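Local coordinates for prephenate dehydratase (Arthrobacter aurescens, PDB 3MWB), which probably catalyses the conversion of prephenate to phenylpyruvate, carbon dioxide and water in phenylalanine biosynthesis, and binds L-phenylalanine in its ACT domains, at residues A69-I74 and R232-P237; V205-E210 and R269-T274; P209-G214 and G243-S248. All coordinates share one frame; numbering follows the deposited sequence. Where two conformers were deposited one is given.

Contact 1 of 3, residues A69-I74 and R232-P237. With PHE (phenylalanine), chain C; PHE (phenylalanine), chain D.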
loop_
_atom_site.group_PDB
_atom_site.type_symbol
_atom_site.label_atom_id
_atom_site.label_comp_id
_atom_site.label_asym_id
_atom_site.label_seq_id
_atom_site.Cartn_x
_atom_site.Cartn_y
_atom_site.Cartn_z
ATOM N N ALA A 69 29.924 10.042 8.197
ATOM C CA ALA A 69 30.351 11.290 7.569
ATOM C C ALA A 69 29.947 11.318 6.089
ATOM O O ALA A 69 29.457 12.329 5.594
ATOM C CB ALA A 69 31.851 11.504 7.718
ATOM N N THR A 70 30.166 10.211 5.392
ATOM C CA THR A 70 29.880 10.128 3.967
ATOM C C THR A 70 28.389 10.306 3.679
ATOM O O THR A 70 28.012 11.077 2.810
ATOM C CB THR A 70 30.348 8.790 3.387
ATOM O OG1 THR A 70 31.780 8.756 3.385
ATOM C CG2 THR A 70 29.819 8.612 1.972
ATOM N N LEU A 71 27.562 9.603 4.442
ATOM C CA LEU A 71 26.118 9.610 4.264
ATOM C C LEU A 71 25.549 10.997 4.507
ATOM O O LEU A 71 24.640 11.420 3.808
ATOM C CB LEU A 71 25.461 8.593 5.204
ATOM C CG LEU A 71 25.859 7.131 4.996
ATOM C CD1 LEU A 71 25.197 6.268 6.073
ATOM C CD2 LEU A 71 25.452 6.669 3.603
ATOM N N ASP A 72 26.101 11.718 5.475
ATOM C CA ASP A 72 25.605 13.067 5.754
ATOM C C ASP A 72 26.122 14.050 4.704
ATOM O O ASP A 72 25.379 14.931 4.241
ATOM C CB ASP A 72 25.978 13.486 7.181
ATOM C CG ASP A 72 25.156 12.747 8.231
ATOM O OD1 ASP A 72 24.151 12.101 7.850
ATOM O OD2 ASP A 72 25.496 12.826 9.433
ATOM N N ALA A 73 27.378 13.884 4.308
ATOM C CA ALA A 73 28.020 14.864 3.405
ATOM C C ALA A 73 27.367 14.922 2.014
ATOM O O ALA A 73 27.184 16.012 1.441
ATOM C CB ALA A 73 29.505 14.582 3.289
ATOM N N ILE A 74 26.994 13.753 1.487
ATOM C CA ILE A 74 26.433 13.661 0.133
ATOM C C ILE A 74 24.947 14.005 0.090
ATOM O O ILE A 74 24.341 14.028 -0.982
ATOM C CB ILE A 74 26.679 12.264 -0.514
ATOM C CG1 ILE A 74 25.910 11.159 0.233
ATOM C CG2 ILE A 74 28.179 11.956 -0.531
ATOM C CD1 ILE A 74 25.959 9.795 -0.466
ATOM N N ARG A 232 19.869 -0.724 -0.651
ATOM C CA ARG A 232 20.230 0.026 0.543
ATOM C C ARG A 232 19.188 1.068 0.873
ATOM O O ARG A 232 18.715 1.789 -0.004
ATOM C CB ARG A 232 21.603 0.700 0.405
ATOM C CG ARG A 232 22.126 1.341 1.721
ATOM C CD ARG A 232 23.499 2.002 1.515
ATOM N NE ARG A 232 23.368 3.045 0.502
ATOM C CZ ARG A 232 23.064 4.313 0.758
ATOM N NH1 ARG A 232 22.906 4.723 2.014
ATOM N NH2 ARG A 232 22.913 5.174 -0.241
ATOM N N ILE A 233 18.790 1.103 2.144
ATOM C CA ILE A 233 18.076 2.274 2.679
ATOM C C ILE A 233 18.573 2.628 4.086
ATOM O O ILE A 233 18.837 1.733 4.896
ATOM C CB ILE A 233 16.564 2.080 2.695
ATOM C CG1 ILE A 233 15.888 3.283 3.387
ATOM C CG2 ILE A 233 16.202 0.739 3.360
ATOM C CD1 ILE A 233 14.449 3.204 3.433
ATOM N N GLU A 234 18.735 3.929 4.343
ATOM C CA GLU A 234 19.103 4.441 5.656
ATOM C C GLU A 234 18.405 5.790 5.893
ATOM O O GLU A 234 18.498 6.721 5.086
ATOM C CB GLU A 234 20.633 4.585 5.809
ATOM C CG GLU A 234 21.437 3.408 5.237
ATOM C CD GLU A 234 22.939 3.523 5.417
ATOM O OE1 GLU A 234 23.402 3.586 6.579
ATOM O OE2 GLU A 234 23.660 3.522 4.397
ATOM N N SER A 235 17.674 5.877 6.996
ATOM C CA SER A 235 17.174 7.154 7.462
ATOM C C SER A 235 18.238 7.887 8.295
ATOM O O SER A 235 19.046 7.272 8.997
ATOM C CB SER A 235 15.886 6.950 8.262
ATOM O OG SER A 235 16.139 6.128 9.394
ATOM N N ARG A 236 18.223 9.216 8.205
ATOM C CA ARG A 236 19.144 10.070 8.941
ATOM C C ARG A 236 18.365 11.302 9.399
ATOM O O ARG A 236 17.633 11.879 8.607
ATOM C CB ARG A 236 20.323 10.512 8.058
ATOM C CG ARG A 236 21.141 9.373 7.402
ATOM C CD ARG A 236 22.175 8.733 8.345
ATOM N NE ARG A 236 23.142 9.696 8.875
ATOM C CZ ARG A 236 23.265 10.010 10.165
ATOM N NH1 ARG A 236 22.499 9.435 11.087
ATOM N NH2 ARG A 236 24.166 10.896 10.546
ATOM N N PRO A 237 18.500 11.684 10.686
ATOM C CA PRO A 237 17.890 12.929 11.169
ATOM C C PRO A 237 18.517 14.139 10.494
ATOM O O PRO A 237 19.693 14.098 10.116
ATOM C CB PRO A 237 18.246 12.955 12.662
ATOM C CG PRO A 237 19.357 11.960 12.827
ATOM C CD PRO A 237 19.150 10.927 11.773
HETATM N N PHE C . 15.318 -5.441 -2.357
HETATM C CA PHE C . 14.108 -5.457 -1.448
HETATM C C PHE C . 13.168 -4.312 -1.788
HETATM O O PHE C . 12.175 -4.062 -1.052
HETATM C CB PHE C . 14.501 -5.418 0.058
HETATM C CG PHE C . 15.484 -4.315 0.429
HETATM C CD1 PHE C . 15.064 -2.973 0.529
HETATM C CD2 PHE C . 16.832 -4.629 0.695
HETATM C CE1 PHE C . 15.962 -1.958 0.863
HETATM C CE2 PHE C . 17.750 -3.621 1.043
HETATM C CZ PHE C . 17.305 -2.272 1.129
HETATM O OXT PHE C . 13.426 -3.587 -2.777
HETATM N N PHE D . 7.792 8.252 10.396
HETATM C CA PHE D . 7.627 7.939 8.954
HETATM C C PHE D . 7.131 6.516 8.695
HETATM O O PHE D . 6.862 5.755 9.617
HETATM C CB PHE D . 8.917 8.245 8.167
HETATM C CG PHE D . 10.160 7.524 8.662
HETATM C CD1 PHE D . 10.379 6.174 8.360
HETATM C CD2 PHE D . 11.137 8.214 9.379
HETATM C CE1 PHE D . 11.540 5.516 8.779
HETATM C CE2 PHE D . 12.326 7.557 9.802
HETATM C CZ PHE D . 12.508 6.211 9.515
HETATM O OXT PHE D . 6.978 6.081 7.545
#
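Arg236 grips Asp72 side-on with two nitrogens: NE reaches OD1 at 2.8 Å and NH2 reaches OD2 at 2.6 Å. Both oxygens are met on their syn sides, and the carboxylate and guanidinium planes lie 15° apart. The arginine arrives there because its chain is folded, with CG beside the backbone N and bends at chi2 (-81°) and chi3, which turn NE as well as NH2 to the acid. A lysine in its place would probably lose the two-pronged grip, leaving one oxygen of Asp72 without its mate. Next to this pair, Leu71 points its two methyl groups at the strand. Its CD1 lies 3.3 Å from Glu234 OE1, while CD2 packs 3.6 Å from Arg232 NH1, so a branched apolar side chain covers a buried ion pair. Helix segment 69-73 of the prephenate dehydratase domain runs at 75° to segment 232-237, on the strand outermost in this chain's ACT sheet, which pairs with the second subunit; Glu234-Ser235-Arg236-Pro237 is the ESRP motif of phenylalanine-binding ACT domains. Alternation along this strand sends Arg232, Glu234 and Arg236 to the helix and Ile233 and Ser235 to the bound phenylalanines. Behind Leu71, Arg232 NH1 bonds Glu234 OE2 at 2.8 Å. Arg232 is positioned by Asp250 and Ser248 of the neighbouring strand, and Glu234 approaches its counterpart Glu234 of the second subunit, a closeness that might favour a shared proton.

Contact 2 of 3, residues V205-E210 and R269-T274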
loop_
_atom_site.group_PDB
_atom_site.type_symbol
_atom_site.label_atom_id
_atom_site.label_comp_id
_atom_site.label_asym_id
_atom_site.label_seq_id
_atom_site.Cartn_x
_atom_site.Cartn_y
_atom_site.Cartn_z
ATOM N N VAL A 205 18.883 10.753 -2.540
ATOM C CA VAL A 205 18.635 11.158 -1.169
ATOM C C VAL A 205 17.296 11.854 -1.161
ATOM O O VAL A 205 17.110 12.837 -1.889
ATOM C CB VAL A 205 19.747 12.101 -0.619
ATOM C CG1 VAL A 205 19.292 12.742 0.739
ATOM C CG2 VAL A 205 21.063 11.341 -0.470
ATOM N N VAL A 206 16.356 11.328 -0.377
ATOM C CA VAL A 206 14.978 11.842 -0.370
ATOM C C VAL A 206 14.642 12.450 0.991
ATOM O O VAL A 206 14.558 11.734 2.000
ATOM C CB VAL A 206 13.927 10.745 -0.755
ATOM C CG1 VAL A 206 12.522 11.344 -0.938
ATOM C CG2 VAL A 206 14.396 9.964 -2.018
ATOM N N PRO A 207 14.454 13.783 1.016
ATOM C CA PRO A 207 14.004 14.484 2.208
ATOM C C PRO A 207 12.555 14.115 2.502
ATOM O O PRO A 207 11.726 14.050 1.591
ATOM C CB PRO A 207 14.104 15.968 1.812
ATOM C CG PRO A 207 15.052 16.000 0.650
ATOM C CD PRO A 207 14.791 14.708 -0.081
ATOM N N LEU A 208 12.257 13.856 3.764
ATOM C CA LEU A 208 10.892 13.639 4.193
ATOM C C LEU A 208 10.162 14.978 4.340
ATOM O O LEU A 208 10.584 15.832 5.125
ATOM C CB LEU A 208 10.891 12.864 5.513
ATOM C CG LEU A 208 9.562 12.387 6.077
ATOM C CD1 LEU A 208 8.903 11.347 5.174
ATOM C CD2 LEU A 208 9.795 11.826 7.446
ATOM N N PRO A 209 9.045 15.170 3.606
ATOM C CA PRO A 209 8.310 16.431 3.722
ATOM C C PRO A 209 7.469 16.523 4.987
ATOM O O PRO A 209 7.339 17.604 5.556
ATOM C CB PRO A 209 7.390 16.424 2.494
ATOM C CG PRO A 209 7.910 15.320 1.606
ATOM C CD PRO A 209 8.502 14.315 2.537
ATOM N N GLU A 210 6.914 15.392 5.411
ATOM C CA GLU A 210 5.937 15.333 6.495
ATOM C C GLU A 210 6.060 13.997 7.188
ATOM O O GLU A 210 6.066 12.959 6.527
ATOM C CB GLU A 210 4.518 15.466 5.939
ATOM C CG GLU A 210 4.065 16.892 5.641
ATOM C CD GLU A 210 2.742 16.924 4.891
ATOM O OE1 GLU A 210 1.692 16.582 5.495
ATOM O OE2 GLU A 210 2.757 17.297 3.694
ATOM N N ARG A 269 7.817 14.393 -7.229
ATOM C CA ARG A 269 6.468 14.877 -6.928
ATOM C C ARG A 269 6.201 14.898 -5.415
ATOM O O ARG A 269 5.694 15.893 -4.897
ATOM C CB ARG A 269 5.395 14.104 -7.722
ATOM C CG ARG A 269 5.439 14.404 -9.233
ATOM C CD ARG A 269 4.292 13.783 -10.040
ATOM N NE ARG A 269 4.104 12.338 -9.851
ATOM C CZ ARG A 269 4.635 11.393 -10.621
ATOM N NH1 ARG A 269 5.437 11.717 -11.637
ATOM N NH2 ARG A 269 4.364 10.116 -10.377
ATOM N N ILE A 270 6.571 13.834 -4.713
ATOM C CA ILE A 270 6.380 13.742 -3.241
ATOM C C ILE A 270 7.314 14.697 -2.491
ATOM O O ILE A 270 6.929 15.325 -1.478
ATOM C CB ILE A 270 6.679 12.319 -2.715
ATOM C CG1 ILE A 270 5.667 11.301 -3.244
ATOM C CG2 ILE A 270 6.698 12.274 -1.161
ATOM C CD1 ILE A 270 6.179 9.849 -3.097
ATOM N N SER A 271 8.536 14.790 -3.011
ATOM C CA SER A 271 9.612 15.510 -2.361
ATOM C C SER A 271 10.478 16.221 -3.425
ATOM O O SER A 271 11.483 15.664 -3.889
ATOM C CB SER A 271 10.452 14.522 -1.537
ATOM O OG SER A 271 11.411 15.193 -0.736
ATOM N N PRO A 272 10.096 17.453 -3.807
ATOM C CA PRO A 272 10.813 18.201 -4.859
ATOM C C PRO A 272 12.294 18.503 -4.566
ATOM O O PRO A 272 13.058 18.798 -5.500
ATOM C CB PRO A 272 10.017 19.516 -4.968
ATOM C CG PRO A 272 8.678 19.209 -4.419
ATOM C CD PRO A 272 8.865 18.145 -3.374
ATOM N N ALA A 273 12.705 18.451 -3.298
ATOM C CA ALA A 273 14.116 18.628 -2.980
ATOM C C ALA A 273 14.940 17.335 -3.042
ATOM O O ALA A 273 16.065 17.310 -2.558
ATOM C CB ALA A 273 14.303 19.341 -1.615
ATOM N N THR A 274 14.392 16.271 -3.630
ATOM C CA THR A 274 15.148 15.016 -3.842
ATOM C C THR A 274 16.471 15.283 -4.577
ATOM O O THR A 274 16.513 16.065 -5.538
ATOM C CB THR A 274 14.290 13.953 -4.586
ATOM O OG1 THR A 274 13.239 13.518 -3.716
ATOM C CG2 THR A 274 15.104 12.736 -4.987
#
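Ile270, at the C-terminal end of helix 258-270, meets Pro209 through both backbone and side chain. Its O lies 3.2 Å from Pro209 CG, and its CG2 branch lies 4.3 Å from the same ring carbon, so the compact proline ring fits against the last helical residue. Ile270 also packs on Glu218 and Gln222 of helix 215-224. Ser271 is the first residue to leave helical conformation, and it turns its side chain toward segment 205-210. With OG anti to the backbone N (chi1 -172°), the hydroxyl donates to Pro207 O at 2.6 Å, coming in 19° off the carbonyl plane. A small hydroxyl residue suits this buried place, since CB also has to pack 3.8 Å from Val206 CG1. Pro272 points away and serves the backbone instead: its ring holds phi near -61°, as the second position of the type I turn from Ser271 to Thr274 requires. Ala273 follows, its CB 4.1 Å from Pro207 CG, a light contact at the exposed margin. Thr274 closes the turn. Both its N and its OG1 donate to Ser271 O, the hydroxyl at 2.8 Å and in the carbonyl plane, so one acceptor is held twice and the threonine's rotation is fixed. The same OG1 leans on Val206 CG1 at 3.6 Å, the two beta-branched side chains lying side by side and pointing the same way. Thr274 CA, finally, offers a C-H...O contact to Val205 O, just before Arg275 begins backbone pairing with Val205. This tight turn thus joins the second helix of the βαββαβ ACT fold to its last strand, 275-281, and lays that strand antiparallel to the first, 200-207.

Contact 3 of 3, residues P209-G214 and G243-S248. With PHE (phenylalanine), chain D.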
loop_
_atom_site.group_PDB
_atom_site.type_symbol
_atom_site.label_atom_id
_atom_site.label_comp_id
_atom_site.label_asym_id
_atom_site.label_seq_id
_atom_site.Cartn_x
_atom_site.Cartn_y
_atom_site.Cartn_z
ATOM N N PRO A 209 9.045 15.170 3.606
ATOM C CA PRO A 209 8.310 16.431 3.722
ATOM C C PRO A 209 7.469 16.523 4.987
ATOM O O PRO A 209 7.339 17.604 5.556
ATOM C CB PRO A 209 7.390 16.424 2.494
ATOM C CG PRO A 209 7.910 15.320 1.606
ATOM C CD PRO A 209 8.502 14.315 2.537
ATOM N N GLU A 210 6.914 15.392 5.411
ATOM C CA GLU A 210 5.937 15.333 6.495
ATOM C C GLU A 210 6.060 13.997 7.188
ATOM O O GLU A 210 6.066 12.959 6.527
ATOM C CB GLU A 210 4.518 15.466 5.939
ATOM C CG GLU A 210 4.065 16.892 5.641
ATOM C CD GLU A 210 2.742 16.924 4.891
ATOM O OE1 GLU A 210 1.692 16.582 5.495
ATOM O OE2 GLU A 210 2.757 17.297 3.694
ATOM N N ASP A 211 6.146 14.014 8.515
ATOM C CA ASP A 211 6.347 12.789 9.281
ATOM C C ASP A 211 5.019 12.184 9.746
ATOM O O ASP A 211 4.351 12.747 10.615
ATOM C CB ASP A 211 7.245 13.061 10.495
ATOM C CG ASP A 211 7.910 11.802 11.027
ATOM O OD1 ASP A 211 8.306 10.932 10.232
ATOM O OD2 ASP A 211 8.059 11.685 12.242
ATOM N N HIS A 212 4.632 11.057 9.152
ATOM C CA HIS A 212 3.431 10.317 9.593
ATOM C C HIS A 212 3.618 8.833 9.265
ATOM O O HIS A 212 4.471 8.504 8.437
ATOM C CB HIS A 212 2.134 10.880 8.965
ATOM C CG HIS A 212 2.166 10.957 7.467
ATOM N ND1 HIS A 212 2.138 9.837 6.658
ATOM C CD2 HIS A 212 2.233 12.022 6.633
ATOM C CE1 HIS A 212 2.193 10.210 5.394
ATOM N NE2 HIS A 212 2.263 11.528 5.351
ATOM N N PRO A 213 2.841 7.933 9.919
ATOM C CA PRO A 213 2.986 6.519 9.562
ATOM C C PRO A 213 2.727 6.288 8.070
ATOM O O PRO A 213 1.810 6.892 7.482
ATOM C CB PRO A 213 1.910 5.822 10.405
ATOM C CG PRO A 213 1.742 6.710 11.608
ATOM C CD PRO A 213 1.924 8.120 11.067
ATOM N N GLY A 214 3.527 5.417 7.478
ATOM C CA GLY A 214 3.434 5.135 6.048
ATOM C C GLY A 214 4.063 6.162 5.119
ATOM O O GLY A 214 3.924 6.040 3.905
ATOM N N GLY A 243 9.957 17.280 7.708
ATOM C CA GLY A 243 9.678 15.922 8.166
ATOM C C GLY A 243 10.814 15.441 9.056
ATOM O O GLY A 243 10.683 14.410 9.717
ATOM N N HIS A 244 11.928 16.188 9.064
ATOM C CA HIS A 244 13.061 16.004 10.013
ATOM C C HIS A 244 14.021 14.860 9.648
ATOM O O HIS A 244 14.945 14.558 10.390
ATOM C CB HIS A 244 12.593 15.851 11.482
ATOM C CG HIS A 244 11.435 16.726 11.852
ATOM N ND1 HIS A 244 10.181 16.219 12.121
ATOM C CD2 HIS A 244 11.334 18.069 11.984
ATOM C CE1 HIS A 244 9.359 17.213 12.410
ATOM N NE2 HIS A 244 10.034 18.346 12.335
ATOM N N TYR A 245 13.802 14.228 8.506
ATOM C CA TYR A 245 14.665 13.135 8.072
ATOM C C TYR A 245 14.992 13.229 6.598
ATOM O O TYR A 245 14.273 13.870 5.831
ATOM C CB TYR A 245 13.993 11.769 8.313
ATOM C CG TYR A 245 13.657 11.471 9.749
ATOM C CD1 TYR A 245 14.581 10.857 10.591
ATOM C CD2 TYR A 245 12.403 11.810 10.271
ATOM C CE1 TYR A 245 14.269 10.588 11.913
ATOM C CE2 TYR A 245 12.080 11.548 11.593
ATOM C CZ TYR A 245 13.013 10.934 12.404
ATOM O OH TYR A 245 12.686 10.684 13.713
ATOM N N PHE A 246 16.080 12.570 6.202
ATOM C CA PHE A 246 16.196 12.154 4.831
ATOM C C PHE A 246 16.460 10.655 4.735
ATOM O O PHE A 246 16.914 10.036 5.690
ATOM C CB PHE A 246 17.226 12.980 4.049
ATOM C CG PHE A 246 18.636 12.773 4.489
ATOM C CD1 PHE A 246 19.357 11.653 4.068
ATOM C CD2 PHE A 246 19.263 13.713 5.309
ATOM C CE1 PHE A 246 20.673 11.453 4.466
ATOM C CE2 PHE A 246 20.593 13.526 5.721
ATOM C CZ PHE A 246 21.297 12.397 5.304
ATOM N N PHE A 247 16.130 10.085 3.582
ATOM C CA PHE A 247 16.402 8.685 3.307
ATOM C C PHE A 247 17.461 8.573 2.212
ATOM O O PHE A 247 17.332 9.163 1.136
ATOM C CB PHE A 247 15.122 7.962 2.918
ATOM C CG PHE A 247 14.000 8.177 3.892
ATOM C CD1 PHE A 247 13.994 7.511 5.103
ATOM C CD2 PHE A 247 12.956 9.062 3.595
ATOM C CE1 PHE A 247 12.943 7.718 6.029
ATOM C CE2 PHE A 247 11.890 9.259 4.490
ATOM C CZ PHE A 247 11.899 8.597 5.723
ATOM N N SER A 248 18.524 7.849 2.526
ATOM C CA SER A 248 19.603 7.532 1.599
ATOM C C SER A 248 19.318 6.150 1.001
ATOM O O SER A 248 19.140 5.156 1.728
ATOM C CB SER A 248 20.927 7.528 2.361
ATOM O OG SER A 248 22.051 7.495 1.501
HETATM N N PHE D . 7.792 8.252 10.396
HETATM C CA PHE D . 7.627 7.939 8.954
HETATM C C PHE D . 7.131 6.516 8.695
HETATM O O PHE D . 6.862 5.755 9.617
HETATM C CB PHE D . 8.917 8.245 8.167
HETATM C CG PHE D . 10.160 7.524 8.662
HETATM C CD1 PHE D . 10.379 6.174 8.360
HETATM C CD2 PHE D . 11.137 8.214 9.379
HETATM C CE1 PHE D . 11.540 5.516 8.779
HETATM C CE2 PHE D . 12.326 7.557 9.802
HETATM C CZ PHE D . 12.508 6.211 9.515
HETATM O OXT PHE D . 6.978 6.081 7.545
#
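Asp211 and Gly243 meet where the loop between the first strand and first helix of the ACT fold passes the hairpin end that leads into strand 245-252, at the rim of the phenylalanine pocket. The close-packed part is backbone against backbone. Gly243 CA lies 3.9 Å from Glu210 N, and a CB on it would come tightly against that nitrogen and Pro209 C, which probably accounts for the glycine. Asp211 lays CB 3.8 Å from Gly243 O and, with CG anti to the backbone N (chi1 -159°), holds OD1 2.7 Å from the amino N of the bound phenylalanine, which donates to it. An acid suits an amino group that is probably charged; OD2 has a weak bond to Asn229 of the second subunit. Tyr245, its CE2 4.1 Å from Asp211 OD1, lays one ring face under the ligand, whose CE2 sits 4.0 Å above the plane over its centre. Phe247 brings its edge, CZ being 3.6 Å from the ligand's CG. At the far end, the ligand's OXT comes 3.5 Å from Gly214 N at the N-cap of helix 215-224, where the helix end would probably favour a carboxylate. The outer side is looser, with Glu210, His212 and His244 exposed. There His212 ND1 donates to Pro213 O at 3.1 Å, almost straight along its N-H (173°) but from 57° above the carbonyl plane.

All three contacts involve the four-stranded antiparallel ACT sheet. Contact 1 lies at the strand outermost in this chain, 230-237, which continues into the second subunit; contacts 2 and 3 are each centred about 14 Å from it and about 8 Å from each other. Contact 1 opens earliest, with 69-74; contacts 2 and 3, sharing Pro209 and Glu210, both begin within 205-214, and the partners follow in the order 232-237, 243-248, 269-274, so contact 1 crosses the other two. Strand 245-252 lies between 230-237 and 200-207, with backbone bonds such as Glu234 O to Ser248 N. The sheet thus physically connects the phenylalanine pocket with helix 67-73 of the prephenate dehydratase domain.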